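Local structure of glutathione s-transferase (Haemonchus contortus, 2WS2) at residues A[115-118]-A[119-123]; A[97-100]-A[101-105]; A[185-189]-A[190-194]; A[151-154]-A[155-159]; A[32-35]-A[36-40]. The protein probably catalyses the conjugation of glutathione to halide-bearing electrophiles, giving an S-substituted glutathione, as a member of the sigma family of glutathione transferases. All blocks are in the same frame, centred on the assembly; numbering follows the deposited sequence.

Interaction 1: A[115-118]-A[119-123]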
loop_
_atom_site.group_PDB
_atom_site.type_symbol
_atom_site.label_atom_id
_atom_site.label_comp_id
_atom_site.label_asym_id
_atom_site.label_seq_id
_atom_site.Cartn_x
_atom_site.Cartn_y
_atom_site.Cartn_z
ATOM N N GLY A 115 -27.713 -2.283 -5.856
ATOM C CA GLY A 115 -28.060 -1.151 -5.005
ATOM C C GLY A 115 -28.630 0.057 -5.707
ATOM O O GLY A 115 -28.576 0.159 -6.949
ATOM N N ASP A 116 -29.210 0.946 -4.891
ATOM C CA ASP A 116 -29.527 2.321 -5.261
ATOM C C ASP A 116 -28.195 2.874 -5.745
ATOM O O ASP A 116 -27.216 2.881 -4.988
ATOM C CB ASP A 116 -30.049 3.089 -4.034
ATOM C CG ASP A 116 -30.966 4.274 -4.393
ATOM O OD1 ASP A 116 -30.674 5.015 -5.366
ATOM O OD2 ASP A 116 -31.978 4.485 -3.668
ATOM N N LEU A 117 -28.150 3.257 -7.025
ATOM C CA LEU A 117 -26.908 3.611 -7.711
ATOM C C LEU A 117 -26.625 5.084 -7.443
ATOM O O LEU A 117 -25.469 5.489 -7.241
ATOM C CB LEU A 117 -27.051 3.346 -9.220
ATOM C CG LEU A 117 -25.900 3.399 -10.233
ATOM C CD1 LEU A 117 -26.326 2.752 -11.510
ATOM C CD2 LEU A 117 -25.388 4.812 -10.527
ATOM N N LYS A 118 -27.707 5.864 -7.438
ATOM C CA LYS A 118 -27.662 7.305 -7.251
ATOM C C LYS A 118 -27.240 7.666 -5.833
ATOM O O LYS A 118 -26.564 8.673 -5.634
ATOM C CB LYS A 118 -29.032 7.919 -7.560
ATOM C CG LYS A 118 -28.966 9.261 -8.338
ATOM C CD LYS A 118 -28.293 9.082 -9.718
ATOM C CE LYS A 118 -29.098 8.147 -10.633
ATOM N NZ LYS A 118 -28.272 7.527 -11.733
ATOM N N ALA A 119 -27.637 6.858 -4.851
ATOM C CA ALA A 119 -27.260 7.127 -3.462
ATOM C C ALA A 119 -25.993 6.398 -2.999
ATOM O O ALA A 119 -25.680 6.386 -1.808
ATOM C CB ALA A 119 -28.433 6.896 -2.505
ATOM N N LEU A 120 -25.273 5.801 -3.942
ATOM C CA LEU A 120 -23.913 5.319 -3.710
ATOM C C LEU A 120 -22.963 6.296 -4.379
ATOM O O LEU A 120 -21.885 6.614 -3.850
ATOM C CB LEU A 120 -23.709 3.930 -4.292
ATOM C CG LEU A 120 -24.052 2.715 -3.427
ATOM C CD1 LEU A 120 -23.168 1.622 -3.882
ATOM C CD2 LEU A 120 -23.860 2.993 -1.925
ATOM N N GLU A 121 -23.371 6.762 -5.550
ATOM C CA GLU A 121 -22.767 7.935 -6.137
ATOM C C GLU A 121 -22.635 8.974 -5.042
ATOM O O GLU A 121 -21.531 9.400 -4.762
ATOM C CB GLU A 121 -23.635 8.477 -7.267
ATOM C CG GLU A 121 -22.946 9.511 -8.147
ATOM C CD GLU A 121 -23.438 9.481 -9.577
ATOM O OE1 GLU A 121 -23.505 10.565 -10.206
ATOM O OE2 GLU A 121 -23.728 8.366 -10.095
ATOM N N LYS A 122 -23.752 9.352 -4.421
ATOM C CA LYS A 122 -23.792 10.480 -3.480
ATOM C C LYS A 122 -23.426 10.233 -1.999
ATOM O O LYS A 122 -23.128 11.199 -1.306
ATOM C CB LYS A 122 -25.116 11.269 -3.594
ATOM C CG LYS A 122 -26.383 10.504 -3.219
ATOM C CD LYS A 122 -27.655 11.291 -3.564
ATOM C CE LYS A 122 -28.259 10.890 -4.915
ATOM N NZ LYS A 122 -29.760 10.860 -4.852
ATOM N N ASP A 123 -23.463 8.988 -1.511
ATOM C CA ASP A 123 -23.061 8.710 -0.090
ATOM C C ASP A 123 -21.731 7.930 0.028
ATOM O O ASP A 123 -21.222 7.684 1.136
ATOM C CB ASP A 123 -24.190 8.044 0.737
ATOM C CG ASP A 123 -25.345 9.022 1.107
ATOM O OD1 ASP A 123 -25.236 9.832 2.059
ATOM O OD2 ASP A 123 -26.400 8.960 0.461
#
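L117 O meets the backbone of the next turn. It accepts from E121 N at 3.0 Å in a nearly straight bond, with an N-H...O angle of 172°. L120 N reaches the same oxygen at 3.3 Å, but this bond is weak. One carbonyl thus starts the hydrogen bonding of the helix. Around it the side chains touch lightly. L120 CG sits 3.5 Å from D116 O. D116 OD1 lies 4.1 Å from A119 CB. L117 CD2 comes within 3.9 Å of E121 OE2, and these two side chains lie aslant to each other. The E121 carboxylate owes its position mainly to residues beyond this turn. With CG opposite the backbone N (chi1 -167°), the chain carries the carboxylate toward two tyrosines. OE2 is hydrogen-bonded to Y105 OH, and OE1 to Y169 OH. L117 and L120 both pack on Y105. The turn lies at the surface, where the loop after helix 103-107 enters the long helix 118-143 of the C-terminal domain, and it leans on helix 103-107 through Y105.

Interaction 2: A[97-100]-A[101-105]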
loop_
_atom_site.group_PDB
_atom_site.type_symbol
_atom_site.label_atom_id
_atom_site.label_comp_id
_atom_site.label_asym_id
_atom_site.label_seq_id
_atom_site.Cartn_x
_atom_site.Cartn_y
_atom_site.Cartn_z
ATOM N N ASP A 97 -6.147 4.366 -1.550
ATOM C CA ASP A 97 -7.270 4.354 -0.591
ATOM C C ASP A 97 -8.510 4.962 -1.233
ATOM O O ASP A 97 -9.636 4.733 -0.785
ATOM C CB ASP A 97 -6.951 5.146 0.685
ATOM C CG ASP A 97 -5.972 4.420 1.618
ATOM O OD1 ASP A 97 -5.732 3.210 1.432
ATOM O OD2 ASP A 97 -5.447 5.076 2.554
ATOM N N PHE A 98 -8.293 5.774 -2.259
ATOM C CA PHE A 98 -9.399 6.364 -2.982
ATOM C C PHE A 98 -10.008 5.257 -3.812
ATOM O O PHE A 98 -11.217 5.109 -3.824
ATOM C CB PHE A 98 -8.945 7.539 -3.840
ATOM C CG PHE A 98 -9.974 7.995 -4.876
ATOM C CD1 PHE A 98 -11.103 8.715 -4.492
ATOM C CD2 PHE A 98 -9.788 7.722 -6.219
ATOM C CE1 PHE A 98 -12.044 9.145 -5.436
ATOM C CE2 PHE A 98 -10.724 8.171 -7.186
ATOM C CZ PHE A 98 -11.850 8.881 -6.779
ATOM N N LEU A 99 -9.163 4.480 -4.479
ATOM C CA LEU A 99 -9.583 3.265 -5.190
ATOM C C LEU A 99 -10.470 2.323 -4.369
ATOM O O LEU A 99 -11.507 1.885 -4.852
ATOM C CB LEU A 99 -8.370 2.517 -5.749
ATOM C CG LEU A 99 -8.318 2.552 -7.275
ATOM C CD1 LEU A 99 -8.414 3.993 -7.793
ATOM C CD2 LEU A 99 -7.121 1.800 -7.877
ATOM N N ASN A 100 -10.078 2.060 -3.121
ATOM C CA ASN A 100 -10.778 1.111 -2.257
ATOM C C ASN A 100 -12.109 1.605 -1.701
ATOM O O ASN A 100 -13.089 0.856 -1.638
ATOM C CB ASN A 100 -9.876 0.679 -1.107
ATOM C CG ASN A 100 -9.052 -0.548 -1.437
ATOM O OD1 ASN A 100 -8.452 -0.658 -2.513
ATOM N ND2 ASN A 100 -9.006 -1.480 -0.495
ATOM N N GLU A 101 -12.127 2.862 -1.271
ATOM C CA GLU A 101 -13.343 3.507 -0.783
ATOM C C GLU A 101 -14.314 3.749 -1.969
ATOM O O GLU A 101 -15.392 4.319 -1.810
ATOM C CB GLU A 101 -12.963 4.858 -0.130
ATOM C CG GLU A 101 -13.902 5.356 0.992
ATOM C CD GLU A 101 -14.189 6.848 0.886
ATOM O OE1 GLU A 101 -15.095 7.327 1.584
ATOM O OE2 GLU A 101 -13.536 7.541 0.064
ATOM N N VAL A 102 -13.943 3.317 -3.160
ATOM C CA VAL A 102 -14.749 3.642 -4.339
ATOM C C VAL A 102 -15.170 2.438 -5.209
ATOM O O VAL A 102 -15.973 2.585 -6.135
ATOM C CB VAL A 102 -14.063 4.789 -5.147
ATOM C CG1 VAL A 102 -13.818 4.418 -6.586
ATOM C CG2 VAL A 102 -14.825 6.120 -4.962
ATOM N N ARG A 103 -14.641 1.266 -4.880
ATOM C CA ARG A 103 -14.974 -0.010 -5.538
ATOM C C ARG A 103 -16.483 -0.317 -5.491
ATOM O O ARG A 103 -17.110 -0.401 -6.533
ATOM C CB ARG A 103 -14.210 -1.194 -4.892
ATOM C CG ARG A 103 -12.845 -1.547 -5.449
ATOM C CD ARG A 103 -11.769 -1.258 -4.399
ATOM N NE ARG A 103 -10.523 -2.010 -4.568
ATOM C CZ ARG A 103 -9.554 -1.706 -5.423
ATOM N NH1 ARG A 103 -9.685 -0.672 -6.252
ATOM N NH2 ARG A 103 -8.462 -2.466 -5.485
ATOM N N PRO A 104 -17.064 -0.522 -4.291
ATOM C CA PRO A 104 -18.492 -0.817 -4.195
ATOM C C PRO A 104 -19.405 -0.019 -5.110
ATOM O O PRO A 104 -20.435 -0.547 -5.537
ATOM C CB PRO A 104 -18.797 -0.517 -2.736
ATOM C CG PRO A 104 -17.585 -1.042 -2.050
ATOM C CD PRO A 104 -16.406 -0.823 -3.008
ATOM N N TYR A 105 -19.032 1.212 -5.434
ATOM C CA TYR A 105 -19.797 1.999 -6.412
ATOM C C TYR A 105 -19.279 1.784 -7.851
ATOM O O TYR A 105 -19.960 2.088 -8.823
ATOM C CB TYR A 105 -19.822 3.486 -6.000
ATOM C CG TYR A 105 -20.330 4.401 -7.087
ATOM C CD1 TYR A 105 -21.699 4.571 -7.292
ATOM C CD2 TYR A 105 -19.452 5.053 -7.937
ATOM C CE1 TYR A 105 -22.174 5.385 -8.295
ATOM C CE2 TYR A 105 -19.920 5.871 -8.959
ATOM C CZ TYR A 105 -21.283 6.041 -9.116
ATOM O OH TYR A 105 -21.761 6.841 -10.114
#
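The contact belongs to the break where helix 82-100 ends and the short helix 103-107 takes over, and N100 and R103 meet across it. E101 N bonds to D97 O at 3.2 Å in the regular helical pattern. The chain then tightens. V102 N bonds to L99 O at 3.3 Å, a bond that spans three residues, one fewer than in a regular helix. The R103 chain bends at chi2 (113°), which brings its guanidinium back over the helix end. N100 and R103 lie side by side and point the same way, their flat groups 28° apart. N100 OD1 is 3.2 Å from R103 NE, over one face of the guanidinium and offset toward its rim. R103 NH1 packs on L99 CB at 3.5 Å. Elsewhere in the turn V102 CG2 touches F98 CE1 at 4.1 Å, the two side chains crossing at a slant. The F98 ring also meets F132, and V102 packs on F125 and A128 of helix 118-143. N100 packs on N100 of the second subunit, so this turn reaches the dimer interface. The amide oxygen meets the guanidinium through its face and not along an N-H. The attraction is therefore probably electrostatic, without the directionality of a hydrogen bond.

Interaction 3: A[185-189]-A[190-194]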
loop_
_atom_site.group_PDB
_atom_site.type_symbol
_atom_site.label_atom_id
_atom_site.label_comp_id
_atom_site.label_asym_id
_atom_site.label_seq_id
_atom_site.Cartn_x
_atom_site.Cartn_y
_atom_site.Cartn_z
ATOM N N LYS A 185 -1.457 16.107 -19.451
ATOM C CA LYS A 185 0.003 16.364 -19.490
ATOM C C LYS A 185 0.834 15.105 -19.297
ATOM O O LYS A 185 1.834 14.886 -19.984
ATOM C CB LYS A 185 0.377 17.430 -18.432
ATOM C CG LYS A 185 1.855 17.693 -18.231
ATOM C CD LYS A 185 2.098 18.373 -16.859
ATOM C CE LYS A 185 3.503 18.946 -16.726
ATOM N NZ LYS A 185 4.072 19.727 -17.904
ATOM N N VAL A 186 0.425 14.266 -18.359
ATOM C CA VAL A 186 1.099 12.932 -18.222
ATOM C C VAL A 186 1.009 12.122 -19.499
ATOM O O VAL A 186 2.027 11.682 -20.062
ATOM C CB VAL A 186 0.505 12.135 -17.023
ATOM C CG1 VAL A 186 1.269 10.809 -16.780
ATOM C CG2 VAL A 186 0.517 13.002 -15.841
ATOM N N ARG A 187 -0.211 11.942 -19.992
ATOM C CA ARG A 187 -0.420 11.106 -21.165
ATOM C C ARG A 187 -0.023 11.805 -22.462
ATOM O O ARG A 187 -0.180 11.227 -23.525
ATOM C CB ARG A 187 -1.878 10.658 -21.288
ATOM C CG ARG A 187 -2.455 10.005 -20.056
ATOM C CD ARG A 187 -3.370 8.928 -20.476
ATOM N NE ARG A 187 -4.584 8.933 -19.666
ATOM C CZ ARG A 187 -5.694 9.583 -20.001
ATOM N NH1 ARG A 187 -5.723 10.272 -21.145
ATOM N NH2 ARG A 187 -6.768 9.538 -19.198
ATOM N N SER A 188 0.484 13.038 -22.352
ATOM C CA SER A 188 0.968 13.779 -23.506
ATOM C C SER A 188 2.444 13.472 -23.687
ATOM O O SER A 188 2.995 13.616 -24.789
ATOM C CB SER A 188 0.676 15.282 -23.367
ATOM O OG SER A 188 1.576 15.942 -22.493
ATOM N N ASN A 189 3.078 13.020 -22.603
ATOM C CA ASN A 189 4.376 12.379 -22.697
ATOM C C ASN A 189 4.384 11.423 -23.907
ATOM O O ASN A 189 3.440 10.631 -24.067
ATOM C CB ASN A 189 4.657 11.612 -21.389
ATOM C CG ASN A 189 6.124 11.429 -21.124
ATOM O OD1 ASN A 189 6.812 10.700 -21.823
ATOM N ND2 ASN A 189 6.622 12.108 -20.106
ATOM N N PRO A 190 5.425 11.498 -24.771
ATOM C CA PRO A 190 5.487 10.764 -26.036
ATOM C C PRO A 190 5.572 9.235 -25.931
ATOM O O PRO A 190 4.959 8.546 -26.730
ATOM C CB PRO A 190 6.766 11.299 -26.686
ATOM C CG PRO A 190 7.580 11.792 -25.554
ATOM C CD PRO A 190 6.595 12.383 -24.617
ATOM N N LYS A 191 6.350 8.722 -24.983
ATOM C CA LYS A 191 6.506 7.270 -24.826
ATOM C C LYS A 191 5.163 6.649 -24.479
ATOM O O LYS A 191 4.751 5.701 -25.117
ATOM C CB LYS A 191 7.534 6.949 -23.730
ATOM C CG LYS A 191 8.896 7.536 -23.965
ATOM C CD LYS A 191 9.834 6.531 -24.580
ATOM C CE LYS A 191 10.925 7.196 -25.373
ATOM N NZ LYS A 191 11.470 6.211 -26.371
ATOM N N LEU A 192 4.497 7.229 -23.480
ATOM C CA LEU A 192 3.193 6.824 -22.970
ATOM C C LEU A 192 2.074 7.050 -23.984
ATOM O O LEU A 192 1.193 6.211 -24.130
ATOM C CB LEU A 192 2.893 7.569 -21.660
ATOM C CG LEU A 192 1.505 7.483 -21.008
ATOM C CD1 LEU A 192 1.208 6.061 -20.473
ATOM C CD2 LEU A 192 1.301 8.479 -19.901
ATOM N N LYS A 193 2.151 8.152 -24.735
ATOM C CA LYS A 193 1.078 8.517 -25.666
ATOM C C LYS A 193 0.812 7.368 -26.644
ATOM O O LYS A 193 -0.322 6.916 -26.753
ATOM C CB LYS A 193 1.424 9.836 -26.389
ATOM C CG LYS A 193 0.289 10.435 -27.204
ATOM C CD LYS A 193 0.866 11.543 -28.114
ATOM C CE LYS A 193 0.039 11.696 -29.393
ATOM N NZ LYS A 193 -1.426 11.741 -29.094
ATOM N N LYS A 194 1.891 6.903 -27.280
ATOM C CA LYS A 194 1.993 5.788 -28.220
ATOM C C LYS A 194 1.721 4.387 -27.622
ATOM O O LYS A 194 1.281 3.485 -28.337
ATOM C CB LYS A 194 3.398 5.840 -28.840
ATOM C CG LYS A 194 3.843 4.716 -29.743
ATOM C CD LYS A 194 3.668 4.998 -31.291
ATOM C CE LYS A 194 2.209 5.085 -31.693
ATOM N NZ LYS A 194 1.991 5.402 -33.134
#
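The amide of N189 is the flat group that meets the next residue, P190, and it lies aslant to the proline ring. OD1 is at the ring's CD, 3.3 Å away. The guanidinium of R187 instead leads away from the turn and makes a cation-pi contact with F165. N189 is the N-cap of helix 190-198. Its carbonyl oxygen accepts from K193 N at 2.9 Å, which closes the first helical turn. Before it, V186 to N189 form a type I beta turn. S188 OG bonds back to K185 O at 2.7 Å. The apolar side of the turn is filled by L192. With CG opposite the backbone N (chi1 171°), its side chain runs back to the turn and CD2 carries the contact. CD2 is 3.4 Å from R187 CA. It also lies 3.9 Å from V186 CG1. Only the base of K193 comes close, with CB 3.6 Å from R187 O; the rest of the chain leads away. The turn joins helix 177-186 to helix 190-198 in the C-terminal domain. V186 faces L158 and A161 of helix 155-162, and both V186 and N189 rest on L153 in the loop before that helix.

Interaction 4: A[151-154]-A[155-159]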
loop_
_atom_site.group_PDB
_atom_site.type_symbol
_atom_site.label_atom_id
_atom_site.label_comp_id
_atom_site.label_asym_id
_atom_site.label_seq_id
_atom_site.Cartn_x
_atom_site.Cartn_y
_atom_site.Cartn_z
ATOM N N ASP A 151 9.684 17.859 -10.794
ATOM C CA ASP A 151 9.312 18.359 -12.139
ATOM C C ASP A 151 9.643 17.430 -13.307
ATOM O O ASP A 151 9.993 17.880 -14.417
ATOM C CB ASP A 151 9.928 19.737 -12.380
ATOM C CG ASP A 151 11.322 19.844 -11.863
ATOM O OD1 ASP A 151 12.233 19.152 -12.382
ATOM O OD2 ASP A 151 11.491 20.647 -10.930
ATOM N N SER A 152 9.561 16.125 -13.042
ATOM C CA SER A 152 9.781 15.098 -14.057
ATOM C C SER A 152 8.684 14.097 -13.656
ATOM O O SER A 152 8.092 14.221 -12.570
ATOM C CB SER A 152 11.207 14.501 -13.957
ATOM O OG SER A 152 11.549 13.598 -15.045
ATOM N N LEU A 153 8.397 13.138 -14.532
ATOM C CA LEU A 153 7.329 12.220 -14.257
ATOM C C LEU A 153 7.756 11.333 -13.074
ATOM O O LEU A 153 8.890 10.947 -12.988
ATOM C CB LEU A 153 6.995 11.380 -15.499
ATOM C CG LEU A 153 5.948 11.929 -16.493
ATOM C CD1 LEU A 153 4.647 12.348 -15.805
ATOM C CD2 LEU A 153 6.517 13.090 -17.305
ATOM N N THR A 154 6.844 11.088 -12.158
ATOM C CA THR A 154 7.019 9.986 -11.175
ATOM C C THR A 154 5.864 8.964 -11.289
ATOM O O THR A 154 4.916 9.224 -12.035
ATOM C CB THR A 154 7.175 10.593 -9.772
ATOM O OG1 THR A 154 7.757 9.624 -8.874
ATOM C CG2 THR A 154 5.836 11.095 -9.252
ATOM N N PHE A 155 5.883 7.818 -10.566
ATOM C CA PHE A 155 4.828 6.809 -10.796
ATOM C C PHE A 155 3.568 7.271 -10.106
ATOM O O PHE A 155 2.465 6.778 -10.413
ATOM C CB PHE A 155 5.210 5.347 -10.358
ATOM C CG PHE A 155 5.510 5.210 -8.874
ATOM C CD1 PHE A 155 6.813 5.338 -8.411
ATOM C CD2 PHE A 155 4.497 4.992 -7.949
ATOM C CE1 PHE A 155 7.114 5.255 -7.042
ATOM C CE2 PHE A 155 4.785 4.882 -6.569
ATOM C CZ PHE A 155 6.103 5.022 -6.127
ATOM N N ALA A 156 3.718 8.255 -9.217
ATOM C CA ALA A 156 2.560 8.861 -8.565
ATOM C C ALA A 156 1.656 9.598 -9.587
ATOM O O ALA A 156 0.425 9.568 -9.474
ATOM C CB ALA A 156 2.979 9.773 -7.494
ATOM N N ASP A 157 2.312 10.266 -10.537
ATOM C CA ASP A 157 1.667 10.748 -11.775
ATOM C C ASP A 157 0.980 9.612 -12.554
ATOM O O ASP A 157 -0.171 9.744 -12.979
ATOM C CB ASP A 157 2.734 11.427 -12.637
ATOM C CG ASP A 157 3.186 12.748 -12.036
ATOM O OD1 ASP A 157 2.326 13.523 -11.639
ATOM O OD2 ASP A 157 4.390 13.004 -11.937
ATOM N N LEU A 158 1.664 8.478 -12.704
ATOM C CA LEU A 158 1.114 7.415 -13.521
ATOM C C LEU A 158 -0.198 6.909 -12.944
ATOM O O LEU A 158 -1.164 6.714 -13.684
ATOM C CB LEU A 158 2.141 6.324 -13.834
ATOM C CG LEU A 158 3.386 6.824 -14.570
ATOM C CD1 LEU A 158 4.337 5.725 -14.892
ATOM C CD2 LEU A 158 3.022 7.619 -15.877
ATOM N N TYR A 159 -0.285 6.852 -11.615
ATOM C CA TYR A 159 -1.412 6.158 -10.996
ATOM C C TYR A 159 -2.671 6.997 -11.060
ATOM O O TYR A 159 -3.756 6.493 -11.296
ATOM C CB TYR A 159 -1.115 5.826 -9.534
ATOM C CG TYR A 159 -0.610 4.417 -9.284
ATOM C CD1 TYR A 159 -1.479 3.330 -9.293
ATOM C CD2 TYR A 159 0.728 4.186 -8.957
ATOM C CE1 TYR A 159 -1.028 2.027 -9.037
ATOM C CE2 TYR A 159 1.192 2.864 -8.688
ATOM C CZ TYR A 159 0.310 1.815 -8.726
ATOM O OH TYR A 159 0.772 0.543 -8.491
#
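The backbone is extended from S152 to T154 and turns helical at F155, which makes T154 the N-cap of helix 155-162. D157 reaches back to this cap. Its OD2 accepts from T154 N at 3.1 Å, almost straight at 174°, using the lone pair that faces away from the other oxygen. L158 N bonds to T154 O at 3.4 Å, but weakly. The sequence T-F-A-D fits the S/T-x-x-D N-capping box known at this helix in glutathione transferases. Here only the aspartate half is made. T154 OG1 makes no capping bond and is hydrogen-bonded to Y77 O instead. The rotation of T154 explains this: OG1 lies opposite the backbone N (chi1 -162°), and CG2 turns toward the helix. CG2 touches A156 CB at 3.6 Å and D157 OD2 at the same distance. L153 crosses D157 at about a right angle, with CD1 3.8 Å from D157 CB. F155 points away from the loop, into the core, and packs on I17, A72 and V88. D157 OD1 is hydrogen-bonded to H182 NE2 and L148 N. Three partners thus hold the carboxylate and fix its rotation. This buried group also sits at a helix N-terminus, which would probably favour its negative charge. It ties the helix start to the preceding loop and to helix 177-186.

Interaction 5: A[32-35]-A[36-40]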
loop_
_atom_site.group_PDB
_atom_site.type_symbol
_atom_site.label_atom_id
_atom_site.label_comp_id
_atom_site.label_asym_id
_atom_site.label_seq_id
_atom_site.Cartn_x
_atom_site.Cartn_y
_atom_site.Cartn_z
ATOM N N VAL A 32 3.462 -11.039 -20.418
ATOM C CA VAL A 32 2.672 -12.253 -20.590
ATOM C C VAL A 32 1.310 -11.994 -19.976
ATOM O O VAL A 32 1.210 -11.630 -18.818
ATOM C CB VAL A 32 3.354 -13.464 -19.953
ATOM C CG1 VAL A 32 2.465 -14.718 -20.094
ATOM C CG2 VAL A 32 4.715 -13.664 -20.575
ATOM N N ARG A 33 0.284 -12.110 -20.815
ATOM C CA ARG A 33 -1.099 -11.927 -20.437
ATOM C C ARG A 33 -1.761 -13.299 -20.437
ATOM O O ARG A 33 -1.732 -13.994 -21.465
ATOM C CB ARG A 33 -1.751 -10.995 -21.459
ATOM C CG ARG A 33 -1.447 -9.542 -21.228
ATOM C CD ARG A 33 -1.766 -8.703 -22.462
ATOM N NE ARG A 33 -1.109 -7.404 -22.386
ATOM C CZ ARG A 33 -1.701 -6.265 -22.049
ATOM N NH1 ARG A 33 -3.010 -6.208 -21.766
ATOM N NH2 ARG A 33 -0.959 -5.168 -22.003
ATOM N N LEU A 34 -2.297 -13.709 -19.285
ATOM C CA LEU A 34 -2.837 -15.057 -19.093
ATOM C C LEU A 34 -4.360 -14.984 -19.013
ATOM O O LEU A 34 -4.938 -14.044 -18.453
ATOM C CB LEU A 34 -2.292 -15.733 -17.805
ATOM C CG LEU A 34 -0.803 -16.077 -17.613
ATOM C CD1 LEU A 34 -0.547 -16.684 -16.199
ATOM C CD2 LEU A 34 -0.268 -17.015 -18.691
ATOM N N THR A 35 -5.004 -15.988 -19.582
ATOM C CA THR A 35 -6.441 -16.067 -19.574
ATOM C C THR A 35 -6.836 -16.494 -18.172
ATOM O O THR A 35 -6.016 -17.050 -17.390
ATOM C CB THR A 35 -6.955 -17.135 -20.592
ATOM O OG1 THR A 35 -6.303 -18.366 -20.323
ATOM C CG2 THR A 35 -6.655 -16.756 -22.054
ATOM N N HIS A 36 -8.074 -16.216 -17.819
ATOM C CA HIS A 36 -8.591 -16.761 -16.574
ATOM C C HIS A 36 -8.600 -18.311 -16.625
ATOM O O HIS A 36 -8.493 -18.986 -15.608
ATOM C CB HIS A 36 -9.966 -16.183 -16.299
ATOM C CG HIS A 36 -9.937 -14.816 -15.697
ATOM N ND1 HIS A 36 -9.169 -13.784 -16.209
ATOM C CD2 HIS A 36 -10.599 -14.298 -14.638
ATOM C CE1 HIS A 36 -9.349 -12.700 -15.482
ATOM N NE2 HIS A 36 -10.221 -12.978 -14.534
ATOM N N GLU A 37 -8.681 -18.853 -17.828
ATOM C CA GLU A 37 -8.791 -20.282 -18.047
ATOM C C GLU A 37 -7.430 -20.987 -17.986
ATOM O O GLU A 37 -7.369 -22.150 -17.647
ATOM C CB GLU A 37 -9.526 -20.587 -19.370
ATOM C CG GLU A 37 -11.014 -20.095 -19.467
ATOM C CD GLU A 37 -11.142 -18.555 -19.414
ATOM O OE1 GLU A 37 -10.222 -17.899 -19.867
ATOM O OE2 GLU A 37 -12.143 -18.009 -18.919
ATOM N N GLU A 38 -6.365 -20.281 -18.358
ATOM C CA GLU A 38 -4.994 -20.774 -18.311
ATOM C C GLU A 38 -4.410 -20.652 -16.896
ATOM O O GLU A 38 -3.487 -21.387 -16.536
ATOM C CB GLU A 38 -4.089 -19.894 -19.177
ATOM C CG GLU A 38 -3.865 -20.272 -20.589
ATOM C CD GLU A 38 -3.053 -19.188 -21.318
ATOM O OE1 GLU A 38 -3.433 -17.955 -21.322
ATOM O OE2 GLU A 38 -2.015 -19.594 -21.874
ATOM N N TRP A 39 -4.927 -19.686 -16.138
ATOM C CA TRP A 39 -4.314 -19.231 -14.888
ATOM C C TRP A 39 -3.987 -20.356 -13.841
ATOM O O TRP A 39 -2.911 -20.338 -13.266
ATOM C CB TRP A 39 -5.106 -18.037 -14.306
ATOM C CG TRP A 39 -4.987 -17.780 -12.780
ATOM C CD1 TRP A 39 -5.983 -17.880 -11.876
ATOM C CD2 TRP A 39 -3.811 -17.387 -12.039
ATOM N NE1 TRP A 39 -5.524 -17.577 -10.610
ATOM C CE2 TRP A 39 -4.192 -17.283 -10.677
ATOM C CE3 TRP A 39 -2.479 -17.146 -12.385
ATOM C CZ2 TRP A 39 -3.286 -16.930 -9.652
ATOM C CZ3 TRP A 39 -1.570 -16.807 -11.368
ATOM C CH2 TRP A 39 -1.984 -16.703 -10.011
ATOM N N PRO A 40 -4.903 -21.314 -13.594
ATOM C CA PRO A 40 -4.580 -22.406 -12.647
ATOM C C PRO A 40 -3.396 -23.317 -12.963
ATOM O O PRO A 40 -2.942 -24.040 -12.066
ATOM C CB PRO A 40 -5.866 -23.224 -12.640
ATOM C CG PRO A 40 -6.908 -22.212 -12.812
ATOM C CD PRO A 40 -6.359 -21.279 -13.855
#
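Three hydrogen bonds tie T35 to E38, besides a weak one. E38 N donates to T35 OG1 at 2.7 Å. In return E38 OE1 accepts from T35 N at 3.1 Å, 168° at the hydrogen, and from T35 OG1, also at 3.1 Å. The hydroxyl meets the anti lone pair of OE1. T35 N also comes from the anti side, but 19° out of the carboxylate plane. T35 OG1 lies between the backbone N and the carbonyl carbon (chi1 54°), which places it in front of E38 N. The E38 chain is extended beyond CG and crosses the threonine at about a right angle. T35 O adds weak bonds from E38 N and W39 N. Further out, E37 OE1 approaches T35 CB at 3.4 Å. L34 CD1 touches the edge of the W39 ring at CE3, 4.3 Å away. W39 also packs edge-to-face with F9 at the end of the neighbouring strand 4-9. The reciprocal T-x-x-E pairing is that of a capping box. Here it heads a helical turn without regular helix bonds, where an outer strand of the thioredoxin-like N-terminal domain ends.

Along the chain the order is interaction 5, 2, 1, 4 and 3. Interaction 5 alone lies in the N-terminal thioredoxin-like domain, at the end of edge strand 30-34. The other four mark helix ends or starts in the helical C-terminal domain. They form two touching pairs. Interactions 1 and 2, with centres 13 Å apart, bring helix 103-107 against helix 118-143. Interactions 3 and 4, with centres 12 Å apart, set the turn after helix 177-186 against the start of helix 155-162. The pairs do not touch, but interactions 2 and 4 approach to about 6 Å between nearest atoms, their centres 21 Å apart. Interaction 5 is 26 to 34 Å from the rest, centre to centre. Each pair brings together helix ends that are apart along the chain.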